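PDB 3TQT: D-alanine--D-alanine ligase from Coxiella burnetii, which catalyses the ATP-dependent joining of two D-alanine molecules into D-alanyl-D-alanine, a building block for peptidoglycan synthesis. Local coordinates for residues V9-S15 with M105-Q110; T31-Y37 with L344-I348; N124-G129 with A351-H355; G129-S134 with V294-M299. One frame throughout, in Å; residues are numbered along the deposited sequence.

Four contacts show how a ligase fold is held together within and between its regions. Contacts 1 and 4 are buried and lie nearest the centre of the chain, and backbone carbonyls do much of the bonding there; contact 1 is internal to the N-terminal region. Contacts 2 and 3 both set helix 340-370 against that region: contact 2, also buried but farther out, joins a carboxylate to a tyrosine hydroxyl beside an apolar patch, whereas contact 3, only partly buried, relies on an arginine over a tyrosine and a proline over a histidine. Gly129 belongs to both contact 3 and contact 4, and Arg354 of contact 3 packs on Ser297 of contact 4. Leu347 reaches from the range of contact 2 to Met299.

Contact 1: V9-S15 with M105-Q110; sequences VLCGGQS and MVHGTQ
Ser15 and His107 meet through a hydroxyl and a backbone carbonyl: Ser15 OG donates to His107 O at 2.7 Å, approaching 22° out of the carbonyl plane. With OG anti to the backbone N of Ser15 (chi1 168°), the hydroxyl is carried across to the 105-110 loop, and the same oxygen takes a further bond from Glu17 N. Farther back, where strand 5-12 lies parallel to strand 101-104 in the Rossmann-like N-terminal sheet, the pairing is extended past the strand end by Met105 N, which donates to Leu10 O at 2.8 Å. Between these two bonds Val106 packs with both branches: CG1, anti to its backbone N (chi1 172°), sits 3.6 Å from Gly12 O, while CG2 lies 3.9 Å from Cys11 CA. Thr109 and Gln110 close the far end around one carbonyl, Thr109 CG2 and Gln110 CG each lying 3.7 Å from Gln14 O. Thr109 also lies near Leu190, within the range predicted to bind ATP. The His107 ring turns elsewhere, its ND1 bonded to Ile320 O and its NE2 to Ser24 OG, so the residue ties this loop to other parts of the fold. A water donates both to Gly12 O at 3.1 Å and to His107 O. His107 O is therefore gripped by a hydroxyl and a water together, which should hold the loop firmly against the glycine-rich turn.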
loop_
_atom_site.group_PDB
_atom_site.type_symbol
_atom_site.label_atom_id
_atom_site.label_comp_id
_atom_site.label_asym_id
_atom_site.label_seq_id
_atom_site.Cartn_x
_atom_site.Cartn_y
_atom_site.Cartn_z
ATOM N N VAL A 9 -20.010 -0.547 7.417
ATOM C CA VAL A 9 -19.034 0.266 8.128
ATOM C C VAL A 9 -18.121 -0.658 8.921
ATOM O O VAL A 9 -18.598 -1.459 9.721
ATOM C CB VAL A 9 -19.725 1.284 9.041
ATOM C CG1 VAL A 9 -18.687 2.188 9.745
ATOM C CG2 VAL A 9 -20.711 2.114 8.227
ATOM N N LEU A 10 -16.815 -0.577 8.666
ATOM C CA LEU A 10 -15.849 -1.434 9.356
ATOM C C LEU A 10 -15.240 -0.685 10.514
ATOM O O LEU A 10 -14.764 0.439 10.350
ATOM C CB LEU A 10 -14.726 -1.874 8.418
ATOM C CG LEU A 10 -14.975 -3.025 7.442
ATOM C CD1 LEU A 10 -16.392 -3.017 6.894
ATOM C CD2 LEU A 10 -13.939 -2.992 6.313
ATOM N N CYS A 11 -15.231 -1.310 11.688
ATOM C CA CYS A 11 -14.669 -0.658 12.864
ATOM C C CYS A 11 -14.012 -1.647 13.810
ATOM O O CYS A 11 -14.164 -2.858 13.660
ATOM C CB CYS A 11 -15.736 0.130 13.617
ATOM S SG CYS A 11 -16.979 -0.900 14.434
ATOM N N GLY A 12 -13.281 -1.105 14.785
ATOM C CA GLY A 12 -12.591 -1.909 15.773
ATOM C C GLY A 12 -11.175 -2.146 15.293
ATOM O O GLY A 12 -10.415 -1.199 15.075
ATOM N N GLY A 13 -10.831 -3.417 15.123
ATOM C CA GLY A 13 -9.562 -3.798 14.532
ATOM C C GLY A 13 -8.483 -4.043 15.565
ATOM O O GLY A 13 -8.624 -3.668 16.730
ATOM N N GLN A 14 -7.407 -4.694 15.131
ATOM C CA GLN A 14 -6.264 -4.921 15.993
ATOM C C GLN A 14 -5.382 -3.689 15.866
ATOM O O GLN A 14 -4.440 -3.645 15.074
ATOM C CB GLN A 14 -5.525 -6.178 15.569
ATOM C CG GLN A 14 -6.443 -7.354 15.328
ATOM C CD GLN A 14 -5.683 -8.625 15.044
ATOM O OE1 GLN A 14 -5.140 -9.254 15.957
ATOM N NE2 GLN A 14 -5.631 -9.013 13.774
ATOM N N SER A 15 -5.735 -2.673 16.641
ATOM C CA SER A 15 -5.122 -1.364 16.552
ATOM C C SER A 15 -5.372 -0.703 17.887
ATOM O O SER A 15 -6.404 -0.944 18.519
ATOM C CB SER A 15 -5.790 -0.553 15.438
ATOM O OG SER A 15 -5.417 0.809 15.495
ATOM N N MET A 105 -13.412 2.215 8.701
ATOM C CA MET A 105 -13.319 3.215 9.747
ATOM C C MET A 105 -12.504 2.637 10.876
ATOM O O MET A 105 -12.786 2.859 12.049
ATOM C CB MET A 105 -14.703 3.687 10.199
ATOM C CG MET A 105 -14.697 4.921 11.116
ATOM S SD MET A 105 -13.634 6.301 10.586
ATOM C CE MET A 105 -14.108 6.456 8.854
ATOM N N VAL A 106 -11.489 1.878 10.489
ATOM C CA VAL A 106 -10.478 1.414 11.415
ATOM C C VAL A 106 -9.292 2.373 11.340
ATOM O O VAL A 106 -8.682 2.532 10.278
ATOM C CB VAL A 106 -10.024 -0.007 11.064
ATOM C CG1 VAL A 106 -8.818 -0.401 11.913
ATOM C CG2 VAL A 106 -11.166 -0.986 11.254
ATOM N N HIS A 107 -8.985 3.027 12.458
ATOM C CA HIS A 107 -7.848 3.947 12.531
ATOM C C HIS A 107 -6.555 3.193 12.816
ATOM O O HIS A 107 -6.553 2.189 13.527
ATOM C CB HIS A 107 -8.050 5.007 13.625
ATOM C CG HIS A 107 -9.389 5.683 13.588
ATOM N ND1 HIS A 107 -9.777 6.520 12.563
ATOM C CD2 HIS A 107 -10.422 5.658 14.465
ATOM C CE1 HIS A 107 -10.999 6.969 12.802
ATOM N NE2 HIS A 107 -11.410 6.463 13.950
ATOM N N GLY A 108 -5.454 3.702 12.269
ATOM C CA GLY A 108 -4.134 3.161 12.522
ATOM C C GLY A 108 -3.858 1.819 11.874
ATOM O O GLY A 108 -4.273 1.544 10.741
ATOM N N THR A 109 -3.132 0.981 12.607
ATOM C CA THR A 109 -2.759 -0.338 12.131
ATOM C C THR A 109 -3.939 -1.070 11.495
ATOM O O THR A 109 -5.070 -1.025 11.997
ATOM C CB THR A 109 -2.140 -1.167 13.268
ATOM O OG1 THR A 109 -0.967 -0.501 13.743
ATOM C CG2 THR A 109 -1.758 -2.547 12.787
ATOM N N GLN A 110 -3.656 -1.717 10.365
ATOM C CA GLN A 110 -4.638 -2.494 9.599
ATOM C C GLN A 110 -5.621 -1.623 8.813
ATOM O O GLN A 110 -5.914 -1.896 7.646
ATOM C CB GLN A 110 -5.395 -3.485 10.501
ATOM C CG GLN A 110 -4.507 -4.289 11.466
ATOM C CD GLN A 110 -3.447 -5.124 10.769
ATOM O OE1 GLN A 110 -2.786 -4.661 9.843
ATOM N NE2 GLN A 110 -3.271 -6.359 11.224
HETATM O O HOH W 1 -8.951 1.503 14.960
#

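Contact 2: T31-Y37 with L344-I348; sequences TLDAAKY and LDQLI
An Asx turn at Asp33, in the connection from helix 18-31 to strand 37-44, faces Asp345 on helix 340-370 and joins the N-terminal region to the C-terminal helix. Asp33 OD1 accepts from Ala35 N and shapes the turn, at the end of which Tyr37 is directed at the helix. Tyr37 OH donates to Asp345 OD1 at 2.6 Å, on the anti side of the carboxylate and 25° out of its plane. The ring is sandwiched: Ile348 CD1 lies over one face, 3.9 Å from the centroid in a CH-pi contact, and Lys36 CB lies over the opposite face. Beside it, Leu32 CD2 fits between Leu344 CB at 3.8 Å and Ile348 CD1 at 3.7 Å, while Leu344 CD1 reaches Thr31 CB. Waters complete the polar side. One accepts from Asp33 N and donates to Asp345 OD1; another donates to both Asp33 OD2 and Asp345 OD2, spanning two carboxylates 4.6 Å apart at those oxygens. Lys36 NZ stands 4.1 Å from Asp345 OD2, too far for a salt bridge. Asp345 OD1 thus receives two donors, and these bonds, with the nearby lysine, would probably help keep the carboxylate charged despite its acidic neighbour.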
loop_
_atom_site.group_PDB
_atom_site.type_symbol
_atom_site.label_atom_id
_atom_site.label_comp_id
_atom_site.label_asym_id
_atom_site.label_seq_id
_atom_site.Cartn_x
_atom_site.Cartn_y
_atom_site.Cartn_z
ATOM N N THR A 31 -25.322 8.941 11.493
ATOM C CA THR A 31 -25.439 10.105 10.626
ATOM C C THR A 31 -25.750 9.751 9.170
ATOM O O THR A 31 -26.274 10.586 8.428
ATOM C CB THR A 31 -24.162 10.976 10.726
ATOM O OG1 THR A 31 -23.986 11.381 12.096
ATOM C CG2 THR A 31 -24.280 12.207 9.869
ATOM N N LEU A 32 -25.438 8.523 8.759
ATOM C CA LEU A 32 -25.806 8.056 7.415
ATOM C C LEU A 32 -27.309 8.193 7.142
ATOM O O LEU A 32 -28.143 7.763 7.936
ATOM C CB LEU A 32 -25.375 6.604 7.191
ATOM C CG LEU A 32 -23.884 6.388 6.928
ATOM C CD1 LEU A 32 -23.526 4.918 7.055
ATOM C CD2 LEU A 32 -23.518 6.911 5.553
ATOM N N ASP A 33 -27.633 8.773 5.992
ATOM C CA ASP A 33 -29.014 9.067 5.631
ATOM C C ASP A 33 -29.812 7.763 5.570
ATOM O O ASP A 33 -29.638 6.969 4.665
ATOM C CB ASP A 33 -29.026 9.791 4.284
ATOM C CG ASP A 33 -30.404 10.260 3.875
ATOM O OD1 ASP A 33 -31.397 9.713 4.383
ATOM O OD2 ASP A 33 -30.478 11.182 3.038
ATOM N N ALA A 34 -30.671 7.536 6.554
ATOM C CA ALA A 34 -31.441 6.296 6.629
ATOM C C ALA A 34 -32.331 6.065 5.398
ATOM O O ALA A 34 -32.718 4.933 5.111
ATOM C CB ALA A 34 -32.277 6.279 7.894
ATOM N N ALA A 35 -32.654 7.137 4.681
ATOM C CA ALA A 35 -33.453 7.021 3.459
ATOM C C ALA A 35 -32.659 6.379 2.325
ATOM O O ALA A 35 -33.234 5.737 1.450
ATOM C CB ALA A 35 -33.985 8.389 3.023
ATOM N N LYS A 36 -31.341 6.541 2.342
ATOM C CA LYS A 36 -30.525 6.110 1.208
ATOM C C LYS A 36 -29.851 4.772 1.427
ATOM O O LYS A 36 -29.492 4.096 0.467
ATOM C CB LYS A 36 -29.427 7.134 0.923
ATOM C CG LYS A 36 -29.787 8.511 1.370
ATOM C CD LYS A 36 -30.010 9.425 0.208
ATOM C CE LYS A 36 -28.771 10.244 -0.065
ATOM N NZ LYS A 36 -29.089 11.284 -1.065
ATOM N N TYR A 37 -29.654 4.401 2.689
ATOM C CA TYR A 37 -28.740 3.308 2.994
ATOM C C TYR A 37 -29.323 2.272 3.925
ATOM O O TYR A 37 -30.021 2.607 4.878
ATOM C CB TYR A 37 -27.464 3.855 3.637
ATOM C CG TYR A 37 -26.835 4.967 2.849
ATOM C CD1 TYR A 37 -26.366 4.741 1.562
ATOM C CD2 TYR A 37 -26.709 6.245 3.388
ATOM C CE1 TYR A 37 -25.787 5.747 0.830
ATOM C CE2 TYR A 37 -26.139 7.265 2.654
ATOM C CZ TYR A 37 -25.676 7.007 1.377
ATOM O OH TYR A 37 -25.104 8.010 0.630
ATOM N N LEU A 344 -20.971 12.367 4.209
ATOM C CA LEU A 344 -20.952 10.911 4.077
ATOM C C LEU A 344 -21.485 10.481 2.713
ATOM O O LEU A 344 -20.946 9.560 2.100
ATOM C CB LEU A 344 -21.757 10.244 5.194
ATOM C CG LEU A 344 -21.252 10.524 6.610
ATOM C CD1 LEU A 344 -22.166 9.854 7.648
ATOM C CD2 LEU A 344 -19.808 10.061 6.753
ATOM N N ASP A 345 -22.548 11.131 2.238
ATOM C CA ASP A 345 -23.069 10.803 0.905
ATOM C C ASP A 345 -21.990 11.017 -0.149
ATOM O O ASP A 345 -21.815 10.203 -1.065
ATOM C CB ASP A 345 -24.288 11.660 0.533
ATOM C CG ASP A 345 -25.501 11.383 1.406
ATOM O OD1 ASP A 345 -25.702 10.219 1.812
ATOM O OD2 ASP A 345 -26.262 12.342 1.673
ATOM N N GLN A 346 -21.283 12.134 -0.037
ATOM C CA GLN A 346 -20.225 12.436 -0.994
ATOM C C GLN A 346 -19.096 11.408 -0.938
ATOM O O GLN A 346 -18.603 10.952 -1.975
ATOM C CB GLN A 346 -19.724 13.871 -0.789
ATOM C CG GLN A 346 -20.824 14.870 -1.196
ATOM C CD GLN A 346 -20.352 16.304 -1.294
ATOM O OE1 GLN A 346 -19.163 16.572 -1.462
ATOM N NE2 GLN A 346 -21.296 17.240 -1.206
ATOM N N LEU A 347 -18.713 11.006 0.269
ATOM C CA LEU A 347 -17.668 9.993 0.397
ATOM C C LEU A 347 -18.101 8.674 -0.247
ATOM O O LEU A 347 -17.313 8.020 -0.927
ATOM C CB LEU A 347 -17.290 9.788 1.862
ATOM C CG LEU A 347 -16.514 10.964 2.464
ATOM C CD1 LEU A 347 -16.524 10.869 3.979
ATOM C CD2 LEU A 347 -15.093 10.976 1.914
ATOM N N ILE A 348 -19.354 8.289 -0.036
ATOM C CA ILE A 348 -19.857 7.066 -0.654
ATOM C C ILE A 348 -19.913 7.204 -2.181
ATOM O O ILE A 348 -19.508 6.298 -2.907
ATOM C CB ILE A 348 -21.226 6.664 -0.062
ATOM C CG1 ILE A 348 -21.040 6.144 1.372
ATOM C CG2 ILE A 348 -21.931 5.640 -0.941
ATOM C CD1 ILE A 348 -22.326 6.115 2.186
HETATM O O HOH W 2 -25.645 10.335 4.578
HETATM O O HOH W 3 -28.451 12.904 3.099
#

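Contact 3: N124-G129 with A351-H355; sequences NLPYVG and AIDRH
Arg354 lays its NH2 over one face of the Tyr127 ring, a cation-pi contact between the long helix 340-370 and the loop that follows the Schellman motif at Asn124. Arg354 CZ is 4.5 Å from the ring centroid, but the guanidinium plane stands 77° to the ring, so that the NH2 corner dips toward it rather than lying flat. The same nitrogen donates in the guanidinium plane to Tyr127 O at 3.2 Å. The arginine chain runs extended as far as CD and then bends at chi3 (60°), which turns the guanidinium back to this residue. Glu121 lies beyond, accepting from Tyr127 OH and forming a long, weak ion pair with Arg354 NH1. One residue earlier, Pro126 covers a face of the His355 imidazole: Pro126 CG sits 3.7 Å from the ring centroid as a CH-pi contact, and Pro126 CB also touches Ile352 CG1. Ala351 CB fits closely against the backbone of Tyr127, 3.2 Å from Tyr127 O, with Val128 CG2 alongside. Asn124 sends its side chain elsewhere, its OD1 accepting from Gln14 NE2 of the second subunit. Water finishes the joint. One molecule links Tyr127 N to Ala351 O; a second accepts from Arg354 NE at 2.7 Å and donates to both Tyr127 O and Gly129 O.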
loop_
_atom_site.group_PDB
_atom_site.type_symbol
_atom_site.label_atom_id
_atom_site.label_comp_id
_atom_site.label_asym_id
_atom_site.label_seq_id
_atom_site.Cartn_x
_atom_site.Cartn_y
_atom_site.Cartn_z
ATOM N N ASN A 124 -13.071 -6.744 -4.701
ATOM C CA ASN A 124 -13.605 -5.869 -5.738
ATOM C C ASN A 124 -14.763 -5.052 -5.199
ATOM O O ASN A 124 -15.754 -4.867 -5.892
ATOM C CB ASN A 124 -14.086 -6.669 -6.970
ATOM C CG ASN A 124 -12.972 -7.462 -7.629
ATOM O OD1 ASN A 124 -13.137 -8.644 -7.958
ATOM N ND2 ASN A 124 -11.827 -6.818 -7.820
ATOM N N LEU A 125 -14.652 -4.583 -3.958
ATOM C CA LEU A 125 -15.709 -3.768 -3.374
ATOM C C LEU A 125 -15.373 -2.291 -3.443
ATOM O O LEU A 125 -14.232 -1.908 -3.208
ATOM C CB LEU A 125 -15.925 -4.136 -1.917
ATOM C CG LEU A 125 -16.472 -5.529 -1.641
ATOM C CD1 LEU A 125 -16.403 -5.810 -0.152
ATOM C CD2 LEU A 125 -17.906 -5.651 -2.163
ATOM N N PRO A 126 -16.367 -1.452 -3.753
ATOM C CA PRO A 126 -16.102 -0.016 -3.610
ATOM C C PRO A 126 -15.855 0.287 -2.138
ATOM O O PRO A 126 -16.495 -0.313 -1.274
ATOM C CB PRO A 126 -17.410 0.643 -4.082
ATOM C CG PRO A 126 -18.127 -0.431 -4.875
ATOM C CD PRO A 126 -17.731 -1.728 -4.235
ATOM N N TYR A 127 -14.929 1.193 -1.844
ATOM C CA TYR A 127 -14.720 1.586 -0.460
ATOM C C TYR A 127 -14.295 3.041 -0.340
ATOM O O TYR A 127 -13.656 3.610 -1.242
ATOM C CB TYR A 127 -13.720 0.659 0.236
ATOM C CG TYR A 127 -12.344 0.662 -0.368
ATOM C CD1 TYR A 127 -11.354 1.523 0.111
ATOM C CD2 TYR A 127 -12.021 -0.210 -1.398
ATOM C CE1 TYR A 127 -10.098 1.523 -0.427
ATOM C CE2 TYR A 127 -10.754 -0.215 -1.954
ATOM C CZ TYR A 127 -9.799 0.644 -1.461
ATOM O OH TYR A 127 -8.552 0.632 -2.018
ATOM N N VAL A 128 -14.643 3.632 0.790
ATOM C CA VAL A 128 -14.368 5.036 1.025
ATOM C C VAL A 128 -12.894 5.302 1.317
ATOM O O VAL A 128 -12.225 4.523 2.010
ATOM C CB VAL A 128 -15.221 5.559 2.170
ATOM C CG1 VAL A 128 -14.741 6.954 2.619
ATOM C CG2 VAL A 128 -16.687 5.565 1.746
ATOM N N GLY A 129 -12.390 6.399 0.767
ATOM C CA GLY A 129 -11.085 6.905 1.171
ATOM C C GLY A 129 -9.906 6.400 0.364
ATOM O O GLY A 129 -10.055 5.895 -0.744
ATOM N N ALA A 351 -16.438 7.025 -3.579
ATOM C CA ALA A 351 -15.985 5.644 -3.482
ATOM C C ALA A 351 -16.508 4.816 -4.657
ATOM O O ALA A 351 -15.757 4.079 -5.303
ATOM C CB ALA A 351 -16.440 5.027 -2.132
ATOM N N ILE A 352 -17.806 4.923 -4.921
ATOM C CA ILE A 352 -18.432 4.158 -5.991
ATOM C C ILE A 352 -17.915 4.624 -7.344
ATOM O O ILE A 352 -17.651 3.815 -8.220
ATOM C CB ILE A 352 -19.966 4.229 -5.919
ATOM C CG1 ILE A 352 -20.447 3.393 -4.730
ATOM C CG2 ILE A 352 -20.601 3.688 -7.208
ATOM C CD1 ILE A 352 -21.866 3.686 -4.296
ATOM N N ASP A 353 -17.759 5.934 -7.507
ATOM C CA ASP A 353 -17.240 6.460 -8.772
ATOM C C ASP A 353 -15.821 5.974 -9.040
ATOM O O ASP A 353 -15.490 5.600 -10.167
ATOM C CB ASP A 353 -17.233 7.979 -8.761
ATOM C CG ASP A 353 -18.618 8.573 -8.899
ATOM O OD1 ASP A 353 -19.523 7.867 -9.391
ATOM O OD2 ASP A 353 -18.794 9.751 -8.529
ATOM N N ARG A 354 -14.980 5.996 -8.008
ATOM C CA ARG A 354 -13.609 5.512 -8.168
ATOM C C ARG A 354 -13.617 4.053 -8.577
ATOM O O ARG A 354 -12.917 3.652 -9.502
ATOM C CB ARG A 354 -12.791 5.668 -6.888
ATOM C CG ARG A 354 -11.340 5.189 -7.065
ATOM C CD ARG A 354 -10.482 5.502 -5.849
ATOM N NE ARG A 354 -11.012 4.839 -4.661
ATOM C CZ ARG A 354 -10.548 3.691 -4.180
ATOM N NH1 ARG A 354 -9.527 3.090 -4.779
ATOM N NH2 ARG A 354 -11.093 3.149 -3.099
ATOM N N HIS A 355 -14.429 3.262 -7.884
ATOM C CA HIS A 355 -14.538 1.842 -8.188
ATOM C C HIS A 355 -14.958 1.605 -9.640
ATOM O O HIS A 355 -14.424 0.714 -10.330
ATOM C CB HIS A 355 -15.533 1.190 -7.225
ATOM C CG HIS A 355 -15.859 -0.223 -7.578
ATOM N ND1 HIS A 355 -15.120 -1.292 -7.125
ATOM C CD2 HIS A 355 -16.838 -0.742 -8.352
ATOM C CE1 HIS A 355 -15.633 -2.412 -7.602
ATOM N NE2 HIS A 355 -16.679 -2.105 -8.347
HETATM O O HOH W 4 -13.681 2.491 -4.260
HETATM O O HOH W 5 -12.105 5.501 -2.336
#

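Contact 4: G129-S134 with V294-M299; sequences GANVQS and VHCSGM
Ser134 and Val294 are joined by a hydrogen bond where two helix ends meet: helix 132-139 begins with an N-cap at Asn131, and helix 277-293 ends in a Schellman motif whose C-prime residue is His295. Ser134 OG donates to Val294 O at 2.9 Å, coming from above the carbonyl plane, 45° out of it; with OG anti to the backbone N (chi1 -170°), the hydroxyl also comes within 3.1 Å of Cys296 CA. Nearby, Gln133 OE1 lies at the edge of the His295 ring and takes a weak bond from His295 ND1 at 3.4 Å. Farther along, Ala130 CB rests on Cys296 SG, and Gly129 comes so near the residues leading into strand 298-306 that Gly129 CA makes a CA-H...O contact with Ser297 O at 3.2 Å. The second shell fixes these groups. Asn131 OD1 caps its helix by accepting from Ser134 N at 2.9 Å, which orients the turn that carries the serine, and Asn237 OD1 accepts from Gly298 N. Waters stitch the rest: one accepts from Ala130 N and donates to Met299 O, and another accepts from Asn131 N at 2.8 Å and donates to His295 O at 2.8 Å.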
loop_
_atom_site.group_PDB
_atom_site.type_symbol
_atom_site.label_atom_id
_atom_site.label_comp_id
_atom_site.label_asym_id
_atom_site.label_seq_id
_atom_site.Cartn_x
_atom_site.Cartn_y
_atom_site.Cartn_z
ATOM N N GLY A 129 -12.390 6.399 0.767
ATOM C CA GLY A 129 -11.085 6.905 1.171
ATOM C C GLY A 129 -9.906 6.400 0.364
ATOM O O GLY A 129 -10.055 5.895 -0.744
ATOM N N ALA A 130 -8.715 6.539 0.949
ATOM C CA ALA A 130 -7.461 6.306 0.266
ATOM C C ALA A 130 -7.360 4.861 -0.153
ATOM O O ALA A 130 -7.781 3.984 0.592
ATOM C CB ALA A 130 -6.312 6.650 1.200
ATOM N N ASN A 131 -6.809 4.616 -1.342
ATOM C CA ASN A 131 -6.574 3.255 -1.807
ATOM C C ASN A 131 -5.362 2.632 -1.105
ATOM O O ASN A 131 -4.843 3.208 -0.161
ATOM C CB ASN A 131 -6.445 3.180 -3.332
ATOM C CG ASN A 131 -5.160 3.806 -3.860
ATOM O OD1 ASN A 131 -4.342 4.332 -3.106
ATOM N ND2 ASN A 131 -4.974 3.729 -5.175
ATOM N N VAL A 132 -4.919 1.468 -1.560
ATOM C CA VAL A 132 -3.849 0.770 -0.855
ATOM C C VAL A 132 -2.560 1.576 -0.882
ATOM O O VAL A 132 -1.922 1.782 0.146
ATOM C CB VAL A 132 -3.591 -0.635 -1.430
ATOM C CG1 VAL A 132 -2.295 -1.215 -0.852
ATOM C CG2 VAL A 132 -4.780 -1.544 -1.129
ATOM N N GLN A 133 -2.178 2.036 -2.064
ATOM C CA GLN A 133 -0.937 2.774 -2.201
ATOM C C GLN A 133 -0.930 4.071 -1.412
ATOM O O GLN A 133 0.057 4.413 -0.768
ATOM C CB GLN A 133 -0.648 3.097 -3.664
ATOM C CG GLN A 133 0.504 4.092 -3.824
ATOM C CD GLN A 133 0.367 4.940 -5.075
ATOM O OE1 GLN A 133 -0.163 6.041 -5.035
ATOM N NE2 GLN A 133 0.832 4.416 -6.196
ATOM N N SER A 134 -2.024 4.807 -1.488
ATOM C CA SER A 134 -2.106 6.108 -0.843
ATOM C C SER A 134 -2.166 5.939 0.671
ATOM O O SER A 134 -1.600 6.728 1.415
ATOM C CB SER A 134 -3.337 6.882 -1.335
ATOM O OG SER A 134 -3.257 8.221 -0.879
ATOM N N VAL A 294 -0.022 12.572 -3.102
ATOM C CA VAL A 294 0.054 11.215 -2.590
ATOM C C VAL A 294 -1.046 10.345 -3.192
ATOM O O VAL A 294 -1.286 9.237 -2.724
ATOM C CB VAL A 294 -0.049 11.183 -1.052
ATOM C CG1 VAL A 294 1.129 11.960 -0.440
ATOM C CG2 VAL A 294 -1.370 11.763 -0.601
ATOM N N HIS A 295 -1.717 10.875 -4.211
ATOM C CA HIS A 295 -2.733 10.123 -4.958
ATOM C C HIS A 295 -3.823 9.585 -4.061
ATOM O O HIS A 295 -4.266 8.439 -4.197
ATOM C CB HIS A 295 -2.068 9.012 -5.760
ATOM C CG HIS A 295 -0.943 9.510 -6.601
ATOM N ND1 HIS A 295 0.341 9.023 -6.505
ATOM C CD2 HIS A 295 -0.902 10.497 -7.528
ATOM C CE1 HIS A 295 1.120 9.669 -7.350
ATOM N NE2 HIS A 295 0.390 10.579 -7.975
ATOM N N CYS A 296 -4.252 10.442 -3.140
ATOM C CA CYS A 296 -5.316 10.103 -2.220
ATOM C C CYS A 296 -6.667 10.093 -2.938
ATOM O O CYS A 296 -6.817 10.620 -4.050
ATOM C CB CYS A 296 -5.347 11.094 -1.060
ATOM S SG CYS A 296 -6.120 10.411 0.382
ATOM N N SER A 297 -7.637 9.464 -2.294
ATOM C CA SER A 297 -8.989 9.391 -2.810
ATOM C C SER A 297 -9.928 9.573 -1.660
ATOM O O SER A 297 -9.613 9.183 -0.528
ATOM C CB SER A 297 -9.253 8.017 -3.434
ATOM O OG SER A 297 -8.603 7.905 -4.672
ATOM N N GLY A 298 -11.078 10.168 -1.953
ATOM C CA GLY A 298 -12.158 10.303 -0.991
ATOM C C GLY A 298 -11.911 11.402 0.022
ATOM O O GLY A 298 -12.482 12.487 -0.067
ATOM N N MET A 299 -11.039 11.125 0.984
ATOM C CA MET A 299 -10.817 12.070 2.078
ATOM C C MET A 299 -9.424 11.990 2.680
ATOM O O MET A 299 -8.781 10.940 2.676
ATOM C CB MET A 299 -11.831 11.806 3.185
ATOM C CG MET A 299 -11.828 10.351 3.650
ATOM S SD MET A 299 -12.755 10.091 5.172
ATOM C CE MET A 299 -12.168 11.474 6.117
HETATM O O HOH W 6 -8.935 8.329 3.023
HETATM O O HOH W 7 -6.219 6.642 -3.217
HETATM O O HOH W 8 0.791 7.590 -3.264
#